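Long-range contacts in L-Ribose isomerase (Acinetobacter, PDB 4Q0P), which probably catalyses the reversible, metal-dependent isomerisation of the aldose L-ribose to its ketose L-ribulose: residues 20-25 with 47-52; 72-77 with 106-111; 112-117 with 199-204; 128-133 with 210-215. All coordinates share one frame; numbering follows the deposited sequence.

In the fold
All four contacts are buried; contacts 2 and 3 are the more central, each about 8 Å from the centre of the chain, with contacts 4 and 1 at about 12 and 15 Å. Contacts 1, 2 and 4 all reach the six-stranded antiparallel sheet: contact 1 lays helix 19-35 against its edge strand 50-52, contact 2 pairs strands 73-82 and 101-108, and contact 4 pairs strands 124-130 and 211-217 and takes in the start of strand 132-137. That strand and contact 3 belong to the five-stranded sheet. Chemistry follows place: aromatic rings and sugar-binding aspartates in contact 1, plain hydrophobic pairing in contact 2, cobalt-binding histidines in contact 3, a bulged, aliphatic pairing in contact 4. Contacts 2, 3 and 4 meet round the bound beta-L-ribopyranose.

Contact 1 of 4, residues 20-25 with 47-52; sequences REYDEW and DSAGIV. With Z6J (alpha-L-ribofuranose), chain E; Z6J (alpha-L-ribofuranose), chain D.
Tyr22 and Gly50 supply the one hydrogen bond that crosses between helix 19-35 and the edge strand: the amide N of Gly50 donates to Tyr22 OH over 2.9 Å, nearly straight at 169°. The same hydroxyl is also hydrogen-bonded to the backbone O of Asn46, just ahead of the second segment, so the tyrosine grips the turn at two points.

Packing is mostly aromatic against backbone. With CG anti to the backbone N (chi1 178°), Trp25 reaches the strand, where its CZ3 lies 3.6 Å from Gly50 CA and its edge at CH2 faces the carbonyl O of Ile51. Both rings crowd the alpha carbon of Gly50, in a spot too tight for a side chain. Beside them the Tyr22 ring and the Asp47 carboxylate are turned 77° apart, with CE2 3.5 Å from OD1.

Charged groups gather on the sugar side. Asp47 OD1 accepts from O2 of one alpha-L-ribofuranose at 2.6 Å, and Asp23 OD2 accepts from O5 of the other at 2.8 Å. Arg19 forms salt bridges with both aspartates, which probably offsets the repulsion between the two carboxylates beside the sugars.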
# COMPACT_ATOMS: atom_id res chain seq x y z
N ARG A 20 -3.66 -17.31 -24.00
CA ARG A 20 -3.48 -15.87 -23.86
C ARG A 20 -4.53 -15.28 -22.92
O ARG A 20 -4.23 -14.43 -22.09
CB ARG A 20 -3.57 -15.17 -25.22
CG ARG A 20 -3.50 -13.66 -25.13
CD ARG A 20 -3.56 -13.00 -26.49
NE ARG A 20 -3.79 -11.57 -26.39
CZ ARG A 20 -3.84 -10.74 -27.43
NH1 ARG A 20 -3.67 -11.22 -28.66
NH2 ARG A 20 -4.06 -9.45 -27.25
N GLU A 21 -5.77 -15.73 -23.07
CA GLU A 21 -6.83 -15.23 -22.20
C GLU A 21 -6.54 -15.59 -20.75
O GLU A 21 -6.71 -14.77 -19.85
CB GLU A 21 -8.20 -15.79 -22.61
CG GLU A 21 -8.76 -15.19 -23.88
CD GLU A 21 -10.12 -15.78 -24.24
OE1 GLU A 21 -10.26 -17.01 -24.16
OE2 GLU A 21 -11.03 -15.02 -24.62
N TYR A 22 -6.08 -16.82 -20.52
CA TYR A 22 -5.78 -17.29 -19.18
C TYR A 22 -4.63 -16.53 -18.54
O TYR A 22 -4.74 -16.06 -17.41
CB TYR A 22 -5.44 -18.79 -19.19
CG TYR A 22 -5.25 -19.35 -17.79
CD1 TYR A 22 -6.35 -19.79 -17.04
CD2 TYR A 22 -3.99 -19.39 -17.20
CE1 TYR A 22 -6.19 -20.25 -15.73
CE2 TYR A 22 -3.82 -19.84 -15.89
CZ TYR A 22 -4.93 -20.27 -15.16
OH TYR A 22 -4.78 -20.70 -13.86
N ASP A 23 -3.51 -16.43 -19.26
CA ASP A 23 -2.33 -15.73 -18.75
C ASP A 23 -2.56 -14.26 -18.42
O ASP A 23 -2.15 -13.80 -17.36
CB ASP A 23 -1.16 -15.86 -19.73
CG ASP A 23 -0.58 -17.27 -19.77
OD1 ASP A 23 -1.12 -18.17 -19.08
OD2 ASP A 23 0.42 -17.49 -20.49
N GLU A 24 -3.22 -13.53 -19.31
CA GLU A 24 -3.47 -12.12 -19.06
C GLU A 24 -4.38 -11.95 -17.84
O GLU A 24 -4.20 -11.02 -17.05
CB GLU A 24 -4.11 -11.46 -20.29
CG GLU A 24 -3.32 -11.70 -21.58
CD GLU A 24 -3.75 -10.83 -22.74
OE1 GLU A 24 -4.97 -10.59 -22.91
OE2 GLU A 24 -2.87 -10.40 -23.51
N TRP A 25 -5.34 -12.85 -17.68
CA TRP A 25 -6.26 -12.81 -16.55
C TRP A 25 -5.51 -13.09 -15.25
O TRP A 25 -5.53 -12.29 -14.32
CB TRP A 25 -7.38 -13.85 -16.77
CG TRP A 25 -8.40 -13.98 -15.68
CD1 TRP A 25 -8.96 -12.97 -14.93
CD2 TRP A 25 -9.07 -15.19 -15.27
NE1 TRP A 25 -9.93 -13.48 -14.10
CE2 TRP A 25 -10.02 -14.84 -14.28
CE3 TRP A 25 -8.96 -16.53 -15.65
CZ2 TRP A 25 -10.85 -15.78 -13.67
CZ3 TRP A 25 -9.79 -17.48 -15.04
CH2 TRP A 25 -10.72 -17.09 -14.06
N ASP A 47 -1.58 -22.81 -13.56
CA ASP A 47 -2.77 -23.07 -14.37
C ASP A 47 -3.98 -23.52 -13.55
O ASP A 47 -5.00 -23.91 -14.12
CB ASP A 47 -2.47 -24.11 -15.45
CG ASP A 47 -1.56 -23.56 -16.55
OD1 ASP A 47 -1.56 -22.33 -16.77
OD2 ASP A 47 -0.87 -24.37 -17.21
N SER A 48 -3.85 -23.48 -12.23
CA SER A 48 -4.95 -23.86 -11.34
C SER A 48 -5.53 -22.64 -10.62
O SER A 48 -6.60 -22.72 -10.01
CB SER A 48 -4.48 -24.86 -10.30
OG SER A 48 -4.30 -26.14 -10.88
N ALA A 49 -4.83 -21.51 -10.71
CA ALA A 49 -5.26 -20.28 -10.05
C ALA A 49 -6.57 -19.74 -10.60
O ALA A 49 -7.44 -19.32 -9.84
CB ALA A 49 -4.17 -19.22 -10.15
N GLY A 50 -6.71 -19.73 -11.92
CA GLY A 50 -7.92 -19.23 -12.55
C GLY A 50 -8.97 -20.32 -12.64
O GLY A 50 -8.79 -21.30 -13.36
N ILE A 51 -10.07 -20.14 -11.92
CA ILE A 51 -11.15 -21.11 -11.88
C ILE A 51 -12.41 -20.68 -12.63
O ILE A 51 -12.85 -19.53 -12.53
CB ILE A 51 -11.54 -21.41 -10.43
CG1 ILE A 51 -10.31 -21.87 -9.65
CG2 ILE A 51 -12.64 -22.46 -10.38
CD1 ILE A 51 -10.46 -21.71 -8.16
N VAL A 52 -12.98 -21.62 -13.37
CA VAL A 52 -14.21 -21.41 -14.13
C VAL A 52 -15.12 -22.55 -13.66
O VAL A 52 -14.80 -23.72 -13.86
CB VAL A 52 -13.96 -21.54 -15.65
CG1 VAL A 52 -15.23 -21.23 -16.41
CG2 VAL A 52 -12.85 -20.58 -16.08
O5 Z6J E . 1.49 -15.00 -21.13
C5 Z6J E . 0.57 -14.56 -22.12
C4 Z6J E . 0.73 -15.36 -23.41
O4 Z6J E . 2.08 -15.85 -23.43
C3 Z6J E . 0.54 -14.48 -24.65
O3 Z6J E . -0.36 -15.10 -25.55
C2 Z6J E . 1.93 -14.38 -25.30
O2 Z6J E . 1.92 -15.01 -26.56
C1 Z6J E . 2.88 -15.11 -24.36
O1 Z6J E . 3.67 -16.04 -25.10
O5 Z6J D . 3.84 -17.24 -13.81
C5 Z6J D . 3.73 -18.65 -13.90
C4 Z6J D . 2.97 -19.07 -15.15
O4 Z6J D . 1.94 -18.10 -15.37
C3 Z6J D . 2.31 -20.43 -15.00
O3 Z6J D . 2.89 -21.36 -15.90
C2 Z6J D . 0.84 -20.22 -15.36
O2 Z6J D . 0.58 -20.79 -16.64
C1 Z6J D . 0.64 -18.71 -15.42
O1 Z6J D . 0.02 -18.36 -16.65

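Contact 2 of 4, residues 72-77 with 106-111; sequences EAMIIF and MIVHPG. With 0MK (beta-L-ribopyranose), chain C.
Met74 meets Met106 through two bends. Its CG stands between the backbone N and the carbonyl carbon (chi1 76°), and a turn at chi3 of -67° swings the methyl CE across the neighbouring strand to lie 3.6 Å from Met106 CB. Met106 starts differently, with CG anti to its carbonyl carbon (chi1 -58°), which sets its CG alongside Ile76 CG1 at 3.8 Å, the two chains pointing the same way. Both then face the bound beta-L-ribopyranose: Met106 SD lies 3.4 Å from its O1, and Ile76 CD1 rests against its C3.

Beneath these side chains the strands run antiparallel. Ile75 and Ile107 form a hydrogen-bonded pair, Ile75 N donating to Ile107 O over 3.0 Å and Ile107 N to Ile75 O over 2.8 Å. Ile76 and Met106 follow as a non-hydrogen-bonded pair. Beyond the last regular pair a water continues the ladder, donating to Ala73 O and accepting from His109 N.

The other face of the sheet carries Ile75 and Ile107, packed CB to CB at 4.2 Å. Ile107 CD1 approaches the edge of the Phe77 ring, while Ile75 CG2 sits over one of that ring's faces. Helix 19-35 covers this side, Ala29 touching both isoleucines. One face thus forms part of the sugar pocket and the other packs beneath a helix, an arrangement consistent with the antiparallel beta-barrel of a cupin-type fold.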
# COMPACT_ATOMS: atom_id res chain seq x y z
N GLU A 72 -19.80 -17.38 -13.31
CA GLU A 72 -19.18 -17.93 -12.12
C GLU A 72 -17.74 -18.32 -12.44
O GLU A 72 -17.48 -19.34 -13.09
CB GLU A 72 -20.00 -19.12 -11.61
CG GLU A 72 -21.50 -18.80 -11.60
CD GLU A 72 -22.36 -19.83 -10.89
OE1 GLU A 72 -22.06 -21.04 -11.00
OE2 GLU A 72 -23.35 -19.43 -10.24
N ALA A 73 -16.82 -17.47 -11.99
CA ALA A 73 -15.40 -17.67 -12.21
C ALA A 73 -14.63 -16.76 -11.25
O ALA A 73 -15.12 -15.70 -10.85
CB ALA A 73 -15.03 -17.34 -13.65
N MET A 74 -13.41 -17.17 -10.90
CA MET A 74 -12.60 -16.38 -9.99
C MET A 74 -11.16 -16.86 -10.00
O MET A 74 -10.84 -17.90 -10.58
CB MET A 74 -13.13 -16.50 -8.57
CG MET A 74 -12.79 -17.83 -7.91
SD MET A 74 -13.67 -18.07 -6.36
CE MET A 74 -12.91 -16.79 -5.36
N ILE A 75 -10.31 -16.10 -9.34
CA ILE A 75 -8.90 -16.43 -9.23
C ILE A 75 -8.59 -16.55 -7.75
O ILE A 75 -9.10 -15.78 -6.93
CB ILE A 75 -8.01 -15.33 -9.85
CG1 ILE A 75 -8.11 -15.38 -11.37
CG2 ILE A 75 -6.56 -15.51 -9.40
CD1 ILE A 75 -7.34 -14.30 -12.06
N ILE A 76 -7.79 -17.56 -7.41
CA ILE A 76 -7.40 -17.77 -6.03
C ILE A 76 -5.90 -18.03 -5.95
O ILE A 76 -5.37 -18.90 -6.66
CB ILE A 76 -8.13 -18.97 -5.40
CG1 ILE A 76 -9.64 -18.68 -5.33
CG2 ILE A 76 -7.56 -19.26 -4.02
CD1 ILE A 76 -10.46 -19.78 -4.66
N PHE A 77 -5.21 -17.27 -5.11
CA PHE A 77 -3.78 -17.43 -4.89
C PHE A 77 -3.65 -17.83 -3.44
O PHE A 77 -3.86 -17.02 -2.54
CB PHE A 77 -3.03 -16.12 -5.14
CG PHE A 77 -3.02 -15.70 -6.57
CD1 PHE A 77 -2.50 -16.55 -7.55
CD2 PHE A 77 -3.50 -14.45 -6.95
CE1 PHE A 77 -2.47 -16.15 -8.89
CE2 PHE A 77 -3.46 -14.04 -8.29
CZ PHE A 77 -2.95 -14.89 -9.26
N MET A 106 -8.30 -13.85 -3.04
CA MET A 106 -9.26 -14.21 -4.08
C MET A 106 -9.60 -12.97 -4.89
O MET A 106 -9.83 -11.89 -4.34
CB MET A 106 -10.52 -14.82 -3.46
CG MET A 106 -10.25 -16.07 -2.62
SD MET A 106 -11.72 -16.85 -1.88
CE MET A 106 -12.41 -15.46 -0.99
N ILE A 107 -9.62 -13.11 -6.21
CA ILE A 107 -9.93 -11.98 -7.07
C ILE A 107 -11.14 -12.28 -7.95
O ILE A 107 -11.14 -13.25 -8.71
CB ILE A 107 -8.69 -11.60 -7.93
CG1 ILE A 107 -7.49 -11.36 -7.01
CG2 ILE A 107 -8.98 -10.35 -8.76
CD1 ILE A 107 -6.23 -10.90 -7.72
N VAL A 108 -12.16 -11.44 -7.82
CA VAL A 108 -13.40 -11.58 -8.56
C VAL A 108 -13.68 -10.32 -9.37
O VAL A 108 -13.75 -9.22 -8.84
CB VAL A 108 -14.59 -11.84 -7.59
CG1 VAL A 108 -15.89 -11.94 -8.37
CG2 VAL A 108 -14.34 -13.11 -6.80
N HIS A 109 -13.84 -10.48 -10.68
CA HIS A 109 -14.09 -9.32 -11.51
C HIS A 109 -15.54 -8.87 -11.44
O HIS A 109 -16.41 -9.61 -10.97
CB HIS A 109 -13.63 -9.59 -12.95
CG HIS A 109 -12.15 -9.44 -13.13
ND1 HIS A 109 -11.24 -10.31 -12.56
CD2 HIS A 109 -11.42 -8.49 -13.75
CE1 HIS A 109 -10.01 -9.90 -12.83
NE2 HIS A 109 -10.09 -8.80 -13.55
N PRO A 110 -15.83 -7.64 -11.90
CA PRO A 110 -17.19 -7.10 -11.87
C PRO A 110 -18.30 -8.00 -12.41
O PRO A 110 -18.25 -8.45 -13.56
CB PRO A 110 -17.05 -5.79 -12.65
CG PRO A 110 -15.63 -5.40 -12.43
CD PRO A 110 -14.91 -6.71 -12.58
N GLY A 111 -19.29 -8.25 -11.56
CA GLY A 111 -20.42 -9.08 -11.95
C GLY A 111 -20.23 -10.58 -11.75
O GLY A 111 -21.21 -11.31 -11.61
C1 0MK C . -13.77 -20.21 -0.40
C2 0MK C . -12.30 -20.61 -0.45
C3 0MK C . -11.97 -21.34 -1.76
C4 0MK C . -12.98 -22.46 -2.08
C5 0MK C . -14.43 -21.99 -1.91
O1 0MK C . -14.03 -19.27 -1.44
O2 0MK C . -11.99 -21.43 0.67
O3 0MK C . -10.66 -21.90 -1.66
O4 0MK C . -12.74 -23.59 -1.26
O5 0MK C . -14.60 -21.36 -0.62
O HOH W 1 -14.06 -13.22 -11.74

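Contact 3 of 4, residues 112-117 with 199-204; sequences KFCPPH and HAFRCP. With CO (cobalt (II) ion), chain B; 0MK (beta-L-ribopyranose), chain C.
The metal site of the enzyme takes two of its ligands from this antiparallel pair: His117 NE2 and His199 NE2 bind the cobalt ion at 2.3 and 2.2 Å. The beta-L-ribopyranose O5 and a water join them, and His119 and Glu124 complete the site. The two imidazoles are inclined at 53° to each other, and each has a backbone partner for its ND1. His117 ND1 donates to Pro115 O over 2.6 Å, close to the ring plane, and His199 ND1 is bonded to His197 O; these second-shell carbonyls probably help to fix the ring rotations and turn both NE2 atoms to the metal.

Backbone bonds also hold the histidine pair, His199 N reaching His117 O at 2.8 Å with His117 N to His199 O in return. Cys114 and Phe201 form the other hydrogen-bonded pair. Between the two pairs the register slips by one residue, a beta bulge where the chain turns at Pro116 and Ala200 CB packs against the proline ring.

Farther along, Cys114 CB lies over a face of the Phe201 ring, 3.5 Å from its centroid, with SG oblique to the same ring. Arg202 CB makes a matching CH-pi contact over Phe113, 3.7 Å from the centroid, while its guanidinium leads on to a salt bridge with Glu134. A three-histidine, one-glutamate site carried by an antiparallel beta-sheet framework is characteristic of the cupin metal centre.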
# COMPACT_ATOMS: atom_id res chain seq x y z
N LYS A 112 -18.99 -11.04 -11.74
CA LYS A 112 -18.70 -12.46 -11.57
C LYS A 112 -18.91 -12.93 -10.13
O LYS A 112 -18.84 -12.14 -9.19
CB LYS A 112 -17.26 -12.74 -12.03
CG LYS A 112 -16.92 -12.19 -13.42
CD LYS A 112 -17.68 -12.90 -14.53
CE LYS A 112 -17.25 -12.46 -15.93
NZ LYS A 112 -17.85 -11.17 -16.38
N PHE A 113 -19.15 -14.23 -9.96
CA PHE A 113 -19.40 -14.81 -8.64
C PHE A 113 -18.51 -15.99 -8.27
O PHE A 113 -17.94 -16.66 -9.13
CB PHE A 113 -20.82 -15.39 -8.53
CG PHE A 113 -21.94 -14.41 -8.75
CD1 PHE A 113 -22.18 -13.88 -10.01
CD2 PHE A 113 -22.80 -14.09 -7.71
CE1 PHE A 113 -23.27 -13.04 -10.23
CE2 PHE A 113 -23.90 -13.26 -7.92
CZ PHE A 113 -24.13 -12.73 -9.18
N CYS A 114 -18.44 -16.23 -6.97
CA CYS A 114 -17.83 -17.42 -6.40
C CYS A 114 -19.22 -18.00 -6.11
O CYS A 114 -19.92 -17.52 -5.20
CB CYS A 114 -17.10 -17.14 -5.09
SG CYS A 114 -16.56 -18.67 -4.27
N PRO A 115 -19.67 -19.01 -6.89
CA PRO A 115 -20.98 -19.67 -6.78
C PRO A 115 -21.43 -20.31 -5.47
O PRO A 115 -20.61 -20.72 -4.64
CB PRO A 115 -20.94 -20.68 -7.92
CG PRO A 115 -19.51 -21.09 -7.92
CD PRO A 115 -18.79 -19.77 -7.80
N PRO A 116 -22.75 -20.42 -5.28
CA PRO A 116 -23.36 -21.01 -4.08
C PRO A 116 -22.73 -22.34 -3.72
O PRO A 116 -22.58 -23.22 -4.57
CB PRO A 116 -24.83 -21.16 -4.48
CG PRO A 116 -25.05 -19.96 -5.34
CD PRO A 116 -23.80 -19.95 -6.21
N HIS A 117 -22.35 -22.48 -2.46
CA HIS A 117 -21.73 -23.71 -2.00
C HIS A 117 -21.61 -23.70 -0.48
O HIS A 117 -21.90 -22.69 0.16
CB HIS A 117 -20.32 -23.85 -2.60
CG HIS A 117 -19.34 -22.83 -2.10
ND1 HIS A 117 -19.37 -21.51 -2.49
CD2 HIS A 117 -18.33 -22.94 -1.21
CE1 HIS A 117 -18.42 -20.84 -1.86
NE2 HIS A 117 -17.77 -21.69 -1.08
N HIS A 199 -23.15 -20.35 1.04
CA HIS A 199 -22.68 -19.00 0.79
C HIS A 199 -22.17 -18.80 -0.63
O HIS A 199 -21.82 -19.75 -1.32
CB HIS A 199 -21.60 -18.58 1.80
CG HIS A 199 -20.40 -19.48 1.82
ND1 HIS A 199 -20.44 -20.77 2.31
CD2 HIS A 199 -19.13 -19.28 1.41
CE1 HIS A 199 -19.24 -21.32 2.21
NE2 HIS A 199 -18.43 -20.43 1.66
N ALA A 200 -22.17 -17.54 -1.05
CA ALA A 200 -21.69 -17.15 -2.37
C ALA A 200 -21.35 -15.67 -2.25
O ALA A 200 -21.70 -15.03 -1.26
CB ALA A 200 -22.79 -17.36 -3.42
N PHE A 201 -20.65 -15.14 -3.25
CA PHE A 201 -20.32 -13.73 -3.24
C PHE A 201 -19.90 -13.26 -4.63
O PHE A 201 -19.49 -14.05 -5.47
CB PHE A 201 -19.24 -13.42 -2.19
CG PHE A 201 -17.92 -14.14 -2.40
CD1 PHE A 201 -16.95 -13.61 -3.24
CD2 PHE A 201 -17.65 -15.33 -1.72
CE1 PHE A 201 -15.72 -14.25 -3.40
CE2 PHE A 201 -16.42 -15.98 -1.88
CZ PHE A 201 -15.45 -15.43 -2.71
N ARG A 202 -20.05 -11.96 -4.86
CA ARG A 202 -19.69 -11.39 -6.15
C ARG A 202 -19.10 -10.01 -5.96
O ARG A 202 -19.14 -9.43 -4.88
CB ARG A 202 -20.93 -11.24 -7.04
CG ARG A 202 -21.82 -10.05 -6.64
CD ARG A 202 -22.83 -9.66 -7.73
NE ARG A 202 -23.54 -8.43 -7.38
CZ ARG A 202 -24.43 -7.82 -8.16
NH1 ARG A 202 -24.73 -8.32 -9.35
NH2 ARG A 202 -25.01 -6.70 -7.75
N CYS A 203 -18.56 -9.49 -7.05
CA CYS A 203 -18.02 -8.15 -7.08
C CYS A 203 -19.12 -7.38 -7.81
O CYS A 203 -19.64 -7.85 -8.82
CB CYS A 203 -16.72 -8.11 -7.90
SG CYS A 203 -16.15 -6.43 -8.27
N PRO A 204 -19.54 -6.22 -7.28
CA PRO A 204 -20.59 -5.45 -7.95
C PRO A 204 -20.21 -5.18 -9.42
O PRO A 204 -19.06 -4.87 -9.72
CB PRO A 204 -20.66 -4.17 -7.13
CG PRO A 204 -20.27 -4.62 -5.75
CD PRO A 204 -19.11 -5.56 -6.03
CO CO B . -16.59 -21.17 0.80
C1 0MK C . -13.77 -20.21 -0.40
C2 0MK C . -12.30 -20.61 -0.45
C3 0MK C . -11.97 -21.34 -1.76
C4 0MK C . -12.98 -22.46 -2.08
C5 0MK C . -14.43 -21.99 -1.91
O1 0MK C . -14.03 -19.27 -1.44
O2 0MK C . -11.99 -21.43 0.67
O3 0MK C . -10.66 -21.90 -1.66
O4 0MK C . -12.74 -23.59 -1.26
O5 0MK C . -14.60 -21.36 -0.62
O HOH W 2 -16.41 -19.10 0.08

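Contact 4 of 4, residues 128-133 with 210-215; sequences VVLGEM and PLVVRE. With 0MK (beta-L-ribopyranose), chain C.
Pro210 enters the contact mainly through its carbonyl O, which lies 4.0 Å from Leu130 CD2, and its ring reaches back to Leu32 of helix 19-35.

Leu211 comes next and fits its two methyls against the chain beyond the turn. CD1 touches Met133 CB at 3.6 Å and the carbonyl O of Glu132 at 3.3 Å, an oxygen buried here without a polar partner, while CD2 lies along Met133 CB and CG.

Val212 is the hub of the backbone pairing. Its N donates to Leu130 O over 2.8 Å, almost straight at 175°, and its O takes two donors: Val129 N at 2.7 Å, nearly in line with the C=O bond, and Leu130 N at 3.2 Å, in the carbonyl plane on a lone pair. Its CB packs against Leu130 CB.

Val213 turns to the opposite face of the sheet. With CG1 anti to the backbone N (chi1 177°), CG2 lies anti to the carbonyl carbon and touches both Val128 CG2, at 4.0 Å, and Met133 SD, at 3.8 Å.

Arg214 points its guanidinium to Glu127 of the third subunit, in a salt bridge. Glu215, its chain extended beyond CG, ends at the sugar, where OE2 accepts from O2 of beta-L-ribopyranose.

Val129 and Leu130 both opposite Val212 define a classic beta bulge, and strand 211-217 runs on from this bulged, hydrophobic pairing to the sugar-binding pocket.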
# COMPACT_ATOMS: atom_id res chain seq x y z
N VAL A 128 -11.82 -7.63 3.11
CA VAL A 128 -11.75 -7.03 1.79
C VAL A 128 -10.52 -6.14 1.71
O VAL A 128 -10.25 -5.35 2.61
CB VAL A 128 -13.02 -6.20 1.47
CG1 VAL A 128 -12.85 -5.45 0.13
CG2 VAL A 128 -14.23 -7.12 1.38
N VAL A 129 -9.75 -6.29 0.63
CA VAL A 129 -8.54 -5.49 0.46
C VAL A 129 -8.78 -4.39 -0.55
O VAL A 129 -8.32 -3.26 -0.37
CB VAL A 129 -7.36 -6.36 -0.02
CG1 VAL A 129 -6.08 -5.53 -0.07
CG2 VAL A 129 -7.21 -7.55 0.89
N LEU A 130 -9.50 -4.72 -1.62
CA LEU A 130 -9.81 -3.77 -2.67
C LEU A 130 -11.21 -4.06 -3.19
O LEU A 130 -11.61 -5.23 -3.28
CB LEU A 130 -8.80 -3.89 -3.82
CG LEU A 130 -8.93 -2.85 -4.93
CD1 LEU A 130 -8.38 -1.53 -4.42
CD2 LEU A 130 -8.16 -3.30 -6.18
N GLY A 131 -11.94 -3.00 -3.54
CA GLY A 131 -13.29 -3.15 -4.05
C GLY A 131 -14.27 -3.44 -2.92
O GLY A 131 -13.98 -3.17 -1.75
N GLU A 132 -15.43 -3.99 -3.27
CA GLU A 132 -16.43 -4.32 -2.26
C GLU A 132 -16.98 -5.71 -2.52
O GLU A 132 -17.11 -6.13 -3.67
CB GLU A 132 -17.56 -3.28 -2.23
CG GLU A 132 -17.07 -1.87 -1.97
CD GLU A 132 -18.18 -0.93 -1.51
OE1 GLU A 132 -19.37 -1.23 -1.77
OE2 GLU A 132 -17.85 0.12 -0.91
N MET A 133 -17.30 -6.41 -1.45
CA MET A 133 -17.78 -7.77 -1.56
C MET A 133 -19.24 -7.96 -1.15
O MET A 133 -19.62 -7.64 -0.03
CB MET A 133 -16.87 -8.66 -0.72
CG MET A 133 -17.23 -10.12 -0.68
SD MET A 133 -16.22 -10.90 0.59
CE MET A 133 -16.35 -12.64 0.15
N PRO A 210 -11.41 -4.88 -9.60
CA PRO A 210 -11.79 -6.26 -9.29
C PRO A 210 -11.94 -6.31 -7.78
O PRO A 210 -11.35 -5.48 -7.08
CB PRO A 210 -10.56 -7.07 -9.73
CG PRO A 210 -9.85 -6.18 -10.71
CD PRO A 210 -10.04 -4.81 -10.14
N LEU A 211 -12.73 -7.24 -7.28
CA LEU A 211 -12.87 -7.40 -5.84
C LEU A 211 -11.64 -8.20 -5.41
O LEU A 211 -11.34 -9.22 -6.02
CB LEU A 211 -14.13 -8.21 -5.51
CG LEU A 211 -14.21 -8.83 -4.11
CD1 LEU A 211 -14.28 -7.72 -3.07
CD2 LEU A 211 -15.44 -9.74 -4.01
N VAL A 212 -10.92 -7.75 -4.39
CA VAL A 212 -9.77 -8.50 -3.91
C VAL A 212 -10.01 -8.76 -2.43
O VAL A 212 -10.07 -7.83 -1.61
CB VAL A 212 -8.43 -7.74 -4.11
CG1 VAL A 212 -7.26 -8.62 -3.64
CG2 VAL A 212 -8.24 -7.38 -5.57
N VAL A 213 -10.13 -10.04 -2.08
CA VAL A 213 -10.41 -10.42 -0.70
C VAL A 213 -9.42 -11.43 -0.11
O VAL A 213 -9.04 -12.39 -0.77
CB VAL A 213 -11.83 -11.04 -0.58
CG1 VAL A 213 -12.09 -11.50 0.86
CG2 VAL A 213 -12.87 -10.01 -0.99
N ARG A 214 -9.02 -11.20 1.13
CA ARG A 214 -8.13 -12.12 1.79
C ARG A 214 -8.99 -13.06 2.64
O ARG A 214 -9.77 -12.61 3.48
CB ARG A 214 -7.15 -11.39 2.72
CG ARG A 214 -6.25 -12.36 3.49
CD ARG A 214 -5.41 -11.68 4.56
NE ARG A 214 -4.42 -10.76 4.02
CZ ARG A 214 -3.11 -11.00 3.97
NH1 ARG A 214 -2.29 -10.09 3.47
NH2 ARG A 214 -2.63 -12.15 4.43
N GLU A 215 -8.86 -14.35 2.40
CA GLU A 215 -9.62 -15.30 3.18
C GLU A 215 -8.72 -16.06 4.13
O GLU A 215 -7.66 -16.56 3.73
CB GLU A 215 -10.35 -16.30 2.29
CG GLU A 215 -11.04 -17.40 3.10
CD GLU A 215 -11.72 -18.42 2.22
OE1 GLU A 215 -12.67 -18.04 1.50
OE2 GLU A 215 -11.31 -19.60 2.24
C1 0MK C . -13.77 -20.21 -0.40
C2 0MK C . -12.30 -20.61 -0.45
C3 0MK C . -11.97 -21.34 -1.76
C4 0MK C . -12.98 -22.46 -2.08
C5 0MK C . -14.43 -21.99 -1.91
O1 0MK C . -14.03 -19.27 -1.44
O2 0MK C . -11.99 -21.43 0.67
O3 0MK C . -10.66 -21.90 -1.66
O4 0MK C . -12.74 -23.59 -1.26
O5 0MK C . -14.60 -21.36 -0.62